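Local structure of type II restriction enzyme BsoBI (Geobacillus stearothermophilus, 1DC1) at residues D[60-65]-D[108-113]; D[278-283]-D[314-319]. The protein recognises the double-stranded DNA sequence 5'-CYCGRG-3' as a homodimer and cleaves each site after the first C, leaving 5'-phosphates. One frame throughout, in Å; residues are numbered along the deposited sequence. Where two conformers were deposited one is given.

Contact 1 of 2, residues D[60-65]-D[108-113]; sequences KDLLYL and EEFIDE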
loop_
_atom_site.group_PDB
_atom_site.type_symbol
_atom_site.label_atom_id
_atom_site.label_comp_id
_atom_site.label_asym_id
_atom_site.label_seq_id
_atom_site.Cartn_x
_atom_site.Cartn_y
_atom_site.Cartn_z
ATOM N N LYS D 60 -32.005 11.050 15.351
ATOM C CA LYS D 60 -31.639 10.784 16.742
ATOM C C LYS D 60 -32.177 9.483 17.217
ATOM O O LYS D 60 -31.634 8.876 18.130
ATOM C CB LYS D 60 -32.105 11.904 17.661
ATOM C CG LYS D 60 -31.107 13.030 17.665
ATOM C CD LYS D 60 -31.551 14.173 18.555
ATOM C CE LYS D 60 -31.355 15.548 17.891
ATOM N NZ LYS D 60 -32.661 16.256 17.525
ATOM N N ASP D 61 -33.245 9.027 16.578
ATOM C CA ASP D 61 -33.836 7.758 16.969
ATOM C C ASP D 61 -32.904 6.585 16.662
ATOM O O ASP D 61 -33.004 5.533 17.298
ATOM C CB ASP D 61 -35.180 7.554 16.254
ATOM C CG ASP D 61 -36.323 8.370 16.866
ATOM O OD1 ASP D 61 -36.214 8.791 18.048
ATOM O OD2 ASP D 61 -37.327 8.575 16.140
ATOM N N LEU D 62 -31.996 6.777 15.705
ATOM C CA LEU D 62 -31.045 5.724 15.302
ATOM C C LEU D 62 -30.146 5.318 16.482
ATOM O O LEU D 62 -29.659 4.182 16.531
ATOM C CB LEU D 62 -30.201 6.199 14.071
ATOM C CG LEU D 62 -30.950 6.593 12.759
ATOM C CD1 LEU D 62 -30.065 7.366 11.802
ATOM C CD2 LEU D 62 -31.474 5.325 12.091
ATOM N N LEU D 63 -29.962 6.243 17.424
ATOM C CA LEU D 63 -29.141 5.988 18.600
ATOM C C LEU D 63 -29.720 4.902 19.506
ATOM O O LEU D 63 -29.028 4.348 20.361
ATOM C CB LEU D 63 -29.004 7.265 19.391
ATOM C CG LEU D 63 -28.234 8.315 18.620
ATOM C CD1 LEU D 63 -28.238 9.675 19.334
ATOM C CD2 LEU D 63 -26.828 7.767 18.481
ATOM N N TYR D 64 -31.001 4.607 19.338
ATOM C CA TYR D 64 -31.638 3.595 20.178
ATOM C C TYR D 64 -31.750 2.203 19.577
ATOM O O TYR D 64 -32.194 1.270 20.239
ATOM C CB TYR D 64 -33.012 4.075 20.623
ATOM C CG TYR D 64 -32.927 5.438 21.217
ATOM C CD1 TYR D 64 -31.984 5.712 22.202
ATOM C CD2 TYR D 64 -33.711 6.473 20.732
ATOM C CE1 TYR D 64 -31.811 6.981 22.678
ATOM C CE2 TYR D 64 -33.561 7.744 21.191
ATOM C CZ TYR D 64 -32.602 8.006 22.165
ATOM O OH TYR D 64 -32.397 9.304 22.596
ATOM N N LEU D 65 -31.355 2.060 18.323
ATOM C CA LEU D 65 -31.361 0.757 17.679
ATOM C C LEU D 65 -29.955 0.167 17.922
ATOM O O LEU D 65 -29.021 0.364 17.135
ATOM C CB LEU D 65 -31.667 0.932 16.198
ATOM C CG LEU D 65 -32.937 1.760 15.897
ATOM C CD1 LEU D 65 -33.098 2.026 14.409
ATOM C CD2 LEU D 65 -34.111 0.992 16.410
ATOM N N GLU D 108 -35.631 14.547 5.101
ATOM C CA GLU D 108 -36.444 13.371 4.758
ATOM C C GLU D 108 -35.607 12.257 4.145
ATOM O O GLU D 108 -36.038 11.123 4.127
ATOM C CB GLU D 108 -37.561 13.712 3.742
ATOM C CG GLU D 108 -38.739 14.483 4.275
ATOM C CD GLU D 108 -39.442 15.308 3.182
ATOM O OE1 GLU D 108 -40.125 14.712 2.320
ATOM O OE2 GLU D 108 -39.308 16.560 3.185
ATOM N N GLU D 109 -34.442 12.593 3.606
ATOM C CA GLU D 109 -33.590 11.580 2.977
ATOM C C GLU D 109 -32.521 11.043 3.910
ATOM O O GLU D 109 -31.516 10.512 3.456
ATOM C CB GLU D 109 -32.912 12.176 1.754
ATOM C CG GLU D 109 -33.841 12.978 0.895
ATOM C CD GLU D 109 -35.037 12.169 0.473
ATOM O OE1 GLU D 109 -34.812 11.090 -0.102
ATOM O OE2 GLU D 109 -36.190 12.603 0.721
ATOM N N PHE D 110 -32.736 11.167 5.211
ATOM C CA PHE D 110 -31.738 10.700 6.178
ATOM C C PHE D 110 -31.385 9.178 6.169
ATOM O O PHE D 110 -30.219 8.822 6.453
ATOM C CB PHE D 110 -32.099 11.165 7.616
ATOM C CG PHE D 110 -33.007 10.224 8.409
ATOM C CD1 PHE D 110 -34.386 10.417 8.436
ATOM C CD2 PHE D 110 -32.476 9.228 9.219
ATOM C CE1 PHE D 110 -35.200 9.641 9.256
ATOM C CE2 PHE D 110 -33.284 8.455 10.037
ATOM C CZ PHE D 110 -34.647 8.659 10.056
ATOM N N ILE D 111 -32.339 8.291 5.836
ATOM C CA ILE D 111 -32.021 6.852 5.820
ATOM C C ILE D 111 -31.062 6.582 4.665
ATOM O O ILE D 111 -30.010 5.992 4.870
ATOM C CB ILE D 111 -33.296 5.918 5.673
ATOM C CG1 ILE D 111 -34.204 6.015 6.925
ATOM C CG2 ILE D 111 -32.846 4.451 5.453
ATOM C CD1 ILE D 111 -33.499 5.646 8.259
ATOM N N ASP D 112 -31.378 7.043 3.463
ATOM C CA ASP D 112 -30.439 6.781 2.379
ATOM C C ASP D 112 -29.130 7.529 2.619
ATOM O O ASP D 112 -28.099 7.049 2.196
ATOM C CB ASP D 112 -31.021 7.144 1.017
ATOM C CG ASP D 112 -31.893 6.040 0.417
ATOM O OD1 ASP D 112 -32.023 4.918 0.964
ATOM O OD2 ASP D 112 -32.464 6.324 -0.631
ATOM N N GLU D 113 -29.161 8.701 3.266
ATOM C CA GLU D 113 -27.915 9.407 3.587
ATOM C C GLU D 113 -27.028 8.408 4.386
ATOM O O GLU D 113 -25.834 8.245 4.107
ATOM C CB GLU D 113 -28.178 10.668 4.442
ATOM C CG GLU D 113 -26.901 11.491 4.730
ATOM C CD GLU D 113 -26.283 12.138 3.470
ATOM O OE1 GLU D 113 -27.010 12.304 2.468
ATOM O OE2 GLU D 113 -25.070 12.500 3.463
#
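Leu-62 and Phe-110 meet in a small apolar contact where the run of turns at 60-65, whose residues 60-64 have helical backbone angles, packs against the first turn of the long helix 110-152; the turns belong to the loop between helices 21-53 and 69-75. The contact is small and made by side chains alone: the nearest CA pair, Leu-62 and Ile-111, stands 9.6 Å apart, the two segments bury 93 Å² together, and no hydrogen bond links them.

Of the apolar contacts, the main one sets Leu-62 CD1 at the edge of the Phe-110 ring, close to its plane, 3.8 Å from CE2. The methyl therefore abuts the ring rim instead of lying over a face. Leu-62 CG is 4.0 Å from the same CE2, so both branch point and methyl bear on one ring corner. Phe-110 has CG between its backbone N and carbonyl carbon (chi1 89°), which brings the CE2 corner of the ring up to Leu-62; one of its faces carries CG1 of the adjacent Ile-111, 4.0 Å above the plane and offset toward the rim. The second methyl of Leu-62 makes the longer approach, CD2 lying 4.3 Å from Ile-111 CD1. Leu-103 of helix 88-103 and Ala-53 of helix 21-53 also touch Leu-62. Were Leu-62 replaced by an alanine, both methyls would go, and the Phe-110 edge and Ile-111 CD1 would probably lose their mates from the loop.

Polar interactions act around this contact. Leu-62 O accepts from Leu-65 N within the loop and from Gln-69 NE2 at the start of helix 69-75. Glu-113 forms salt bridges with Arg-117 and with Arg-47 of the second subunit, placing this helix start at the dimer contact. Glu-109 occupies the N-cap position, and its O accepts from Glu-113 N at 3.0 Å.

Contact 2 of 2, residues D[278-283]-D[314-319]; sequences IFIGAA and GSLCRW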
loop_
_atom_site.group_PDB
_atom_site.type_symbol
_atom_site.label_atom_id
_atom_site.label_comp_id
_atom_site.label_asym_id
_atom_site.label_seq_id
_atom_site.Cartn_x
_atom_site.Cartn_y
_atom_site.Cartn_z
ATOM N N ILE D 278 14.874 -16.121 -2.851
ATOM C CA ILE D 278 14.180 -15.979 -4.133
ATOM C C ILE D 278 13.139 -14.851 -4.064
ATOM O O ILE D 278 12.684 -14.462 -2.991
ATOM C CB ILE D 278 13.455 -17.342 -4.622
ATOM C CG1 ILE D 278 12.256 -17.692 -3.714
ATOM C CG2 ILE D 278 14.444 -18.498 -4.703
ATOM C CD1 ILE D 278 11.478 -18.943 -4.174
ATOM N N PHE D 279 12.813 -14.324 -5.239
ATOM C CA PHE D 279 11.784 -13.312 -5.404
ATOM C C PHE D 279 10.902 -13.751 -6.566
ATOM O O PHE D 279 11.397 -13.999 -7.670
ATOM C CB PHE D 279 12.346 -11.942 -5.742
ATOM C CG PHE D 279 11.270 -10.924 -5.944
ATOM C CD1 PHE D 279 10.655 -10.321 -4.840
ATOM C CD2 PHE D 279 10.790 -10.628 -7.223
ATOM C CE1 PHE D 279 9.569 -9.446 -5.003
ATOM C CE2 PHE D 279 9.688 -9.733 -7.395
ATOM C CZ PHE D 279 9.090 -9.156 -6.283
ATOM N N ILE D 280 9.602 -13.854 -6.324
ATOM C CA ILE D 280 8.651 -14.232 -7.370
ATOM C C ILE D 280 7.622 -13.113 -7.385
ATOM O O ILE D 280 7.086 -12.761 -6.355
ATOM C CB ILE D 280 7.924 -15.565 -7.030
ATOM C CG1 ILE D 280 8.952 -16.684 -6.849
ATOM C CG2 ILE D 280 6.871 -15.904 -8.086
ATOM C CD1 ILE D 280 8.366 -17.943 -6.169
ATOM N N GLY D 281 7.364 -12.542 -8.555
ATOM C CA GLY D 281 6.392 -11.464 -8.623
ATOM C C GLY D 281 5.525 -11.518 -9.872
ATOM O O GLY D 281 6.016 -11.878 -10.918
ATOM N N ALA D 282 4.241 -11.167 -9.764
ATOM C CA ALA D 282 3.366 -11.140 -10.942
ATOM C C ALA D 282 3.504 -9.797 -11.722
ATOM O O ALA D 282 3.316 -9.761 -12.945
ATOM C CB ALA D 282 1.877 -11.400 -10.516
ATOM N N ALA D 283 3.834 -8.709 -11.023
ATOM C CA ALA D 283 4.021 -7.384 -11.636
ATOM C C ALA D 283 5.505 -7.020 -11.568
ATOM O O ALA D 283 6.023 -6.634 -10.516
ATOM C CB ALA D 283 3.202 -6.354 -10.894
ATOM N N GLY D 314 7.218 -22.938 -13.421
ATOM C CA GLY D 314 7.485 -24.373 -13.448
ATOM C C GLY D 314 8.943 -24.724 -13.233
ATOM O O GLY D 314 9.271 -25.616 -12.455
ATOM N N SER D 315 9.818 -24.010 -13.935
ATOM C CA SER D 315 11.250 -24.214 -13.833
ATOM C C SER D 315 11.680 -23.926 -12.392
ATOM O O SER D 315 12.434 -24.687 -11.814
ATOM C CB SER D 315 11.940 -23.258 -14.845
ATOM O OG SER D 315 13.329 -23.130 -14.613
ATOM N N LEU D 316 11.178 -22.838 -11.803
ATOM C CA LEU D 316 11.586 -22.480 -10.444
ATOM C C LEU D 316 11.124 -23.544 -9.445
ATOM O O LEU D 316 11.867 -23.906 -8.539
ATOM C CB LEU D 316 11.011 -21.096 -10.095
ATOM C CG LEU D 316 11.468 -20.534 -8.746
ATOM C CD1 LEU D 316 11.964 -19.113 -8.905
ATOM C CD2 LEU D 316 10.306 -20.579 -7.781
ATOM N N CYS D 317 9.891 -24.034 -9.628
ATOM C CA CYS D 317 9.303 -25.063 -8.751
ATOM C C CYS D 317 10.029 -26.411 -8.848
ATOM O O CYS D 317 10.245 -27.088 -7.856
ATOM C CB CYS D 317 7.814 -25.244 -9.082
ATOM S SG CYS D 317 6.848 -23.892 -8.416
ATOM N N ARG D 318 10.405 -26.808 -10.053
ATOM C CA ARG D 318 11.144 -28.051 -10.220
ATOM C C ARG D 318 12.499 -27.898 -9.512
ATOM O O ARG D 318 12.961 -28.808 -8.831
ATOM C CB ARG D 318 11.262 -28.336 -11.714
ATOM C CG ARG D 318 12.315 -29.316 -12.094
ATOM C CD ARG D 318 12.129 -29.770 -13.542
ATOM N NE ARG D 318 12.644 -31.132 -13.721
ATOM C CZ ARG D 318 13.552 -31.500 -14.626
ATOM N NH1 ARG D 318 14.075 -30.609 -15.470
ATOM N NH2 ARG D 318 13.925 -32.777 -14.690
ATOM N N TRP D 319 13.108 -26.726 -9.640
ATOM C CA TRP D 319 14.354 -26.458 -8.973
ATOM C C TRP D 319 14.163 -26.509 -7.437
ATOM O O TRP D 319 15.003 -27.087 -6.723
ATOM C CB TRP D 319 14.851 -25.082 -9.398
ATOM C CG TRP D 319 15.988 -24.571 -8.542
ATOM C CD1 TRP D 319 17.295 -24.977 -8.576
ATOM C CD2 TRP D 319 15.909 -23.568 -7.530
ATOM N NE1 TRP D 319 18.032 -24.293 -7.655
ATOM C CE2 TRP D 319 17.211 -23.415 -6.996
ATOM C CE3 TRP D 319 14.863 -22.781 -7.018
ATOM C CZ2 TRP D 319 17.498 -22.506 -5.979
ATOM C CZ3 TRP D 319 15.151 -21.876 -6.003
ATOM C CH2 TRP D 319 16.455 -21.746 -5.496
#
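Ile-278 opens a strand-on-helix packing in the PD-(D/E)XK nuclease fold: strand 276-281, inside the mixed sheet, lays one face against helix 310-321. The axes of strand 278-281 and helix 314-319 run roughly antiparallel, 148° between their N-to-C directions, and approach to 11.5 Å, a separation bridged by side chains.

Ile-278 uses two branches. Its CG2 reaches the edge of the Trp-319 indole near the ring plane, 3.7 Å from CZ3 and 3.9 Å from CH2, so the methyl abuts the six-membered ring at its rim. With CG1 between the backbone N and the carbonyl carbon (chi1 69°), the other branch extends to Leu-316. That leucine was deposited in two conformers, and its distances hold for the one described and may differ in the other; here Ile-278 CD1 comes within 4.1 Å of Leu-316 CD2. One isoleucine thus engages two residues on successive turns of the helix.

Phe-279 turns to the other face of the sheet, where its ring meets Trp-254 edge-to-face. Its backbone pairs with Ala-305 of strand 303-306, while Ile-278 and Ile-280 pair with strand 235-242, which contains Glu-240 and Lys-242, predicted members of the catalytic magnesium site.

Ile-280 returns to the helix side. CG1 lies anti to the carbonyl carbon (chi1 -59°) and the chain continues extended, carrying CD1 to Leu-316; Leu-142 of helix 110-152 also touches this side chain. The CD2 branch of Leu-316 meets both isoleucine ends, most closely Ile-280 CD1 at 3.6 Å.

In the fold
Contacts 1 and 2 lie on opposite sides of the chain's centre, their own centres 53 Å apart and their nearest atoms about 36 Å apart, and they follow one another in sequence. Helix 110-152 spans the two regions: its first turn supplies one side of contact 1, and Leu-142 farther along touches Ile-280 of contact 2. The surroundings differ as well. Residues 108-113 reach the second subunit, whereas no other protein chain touches 278-283 or 314-319. Contact 2 lies near the predicted magnesium site, the Ile-280 side chain being about 7 Å from that of Lys-242; its nearest atom is about 6 Å from the DNA, against about 17 Å for contact 1.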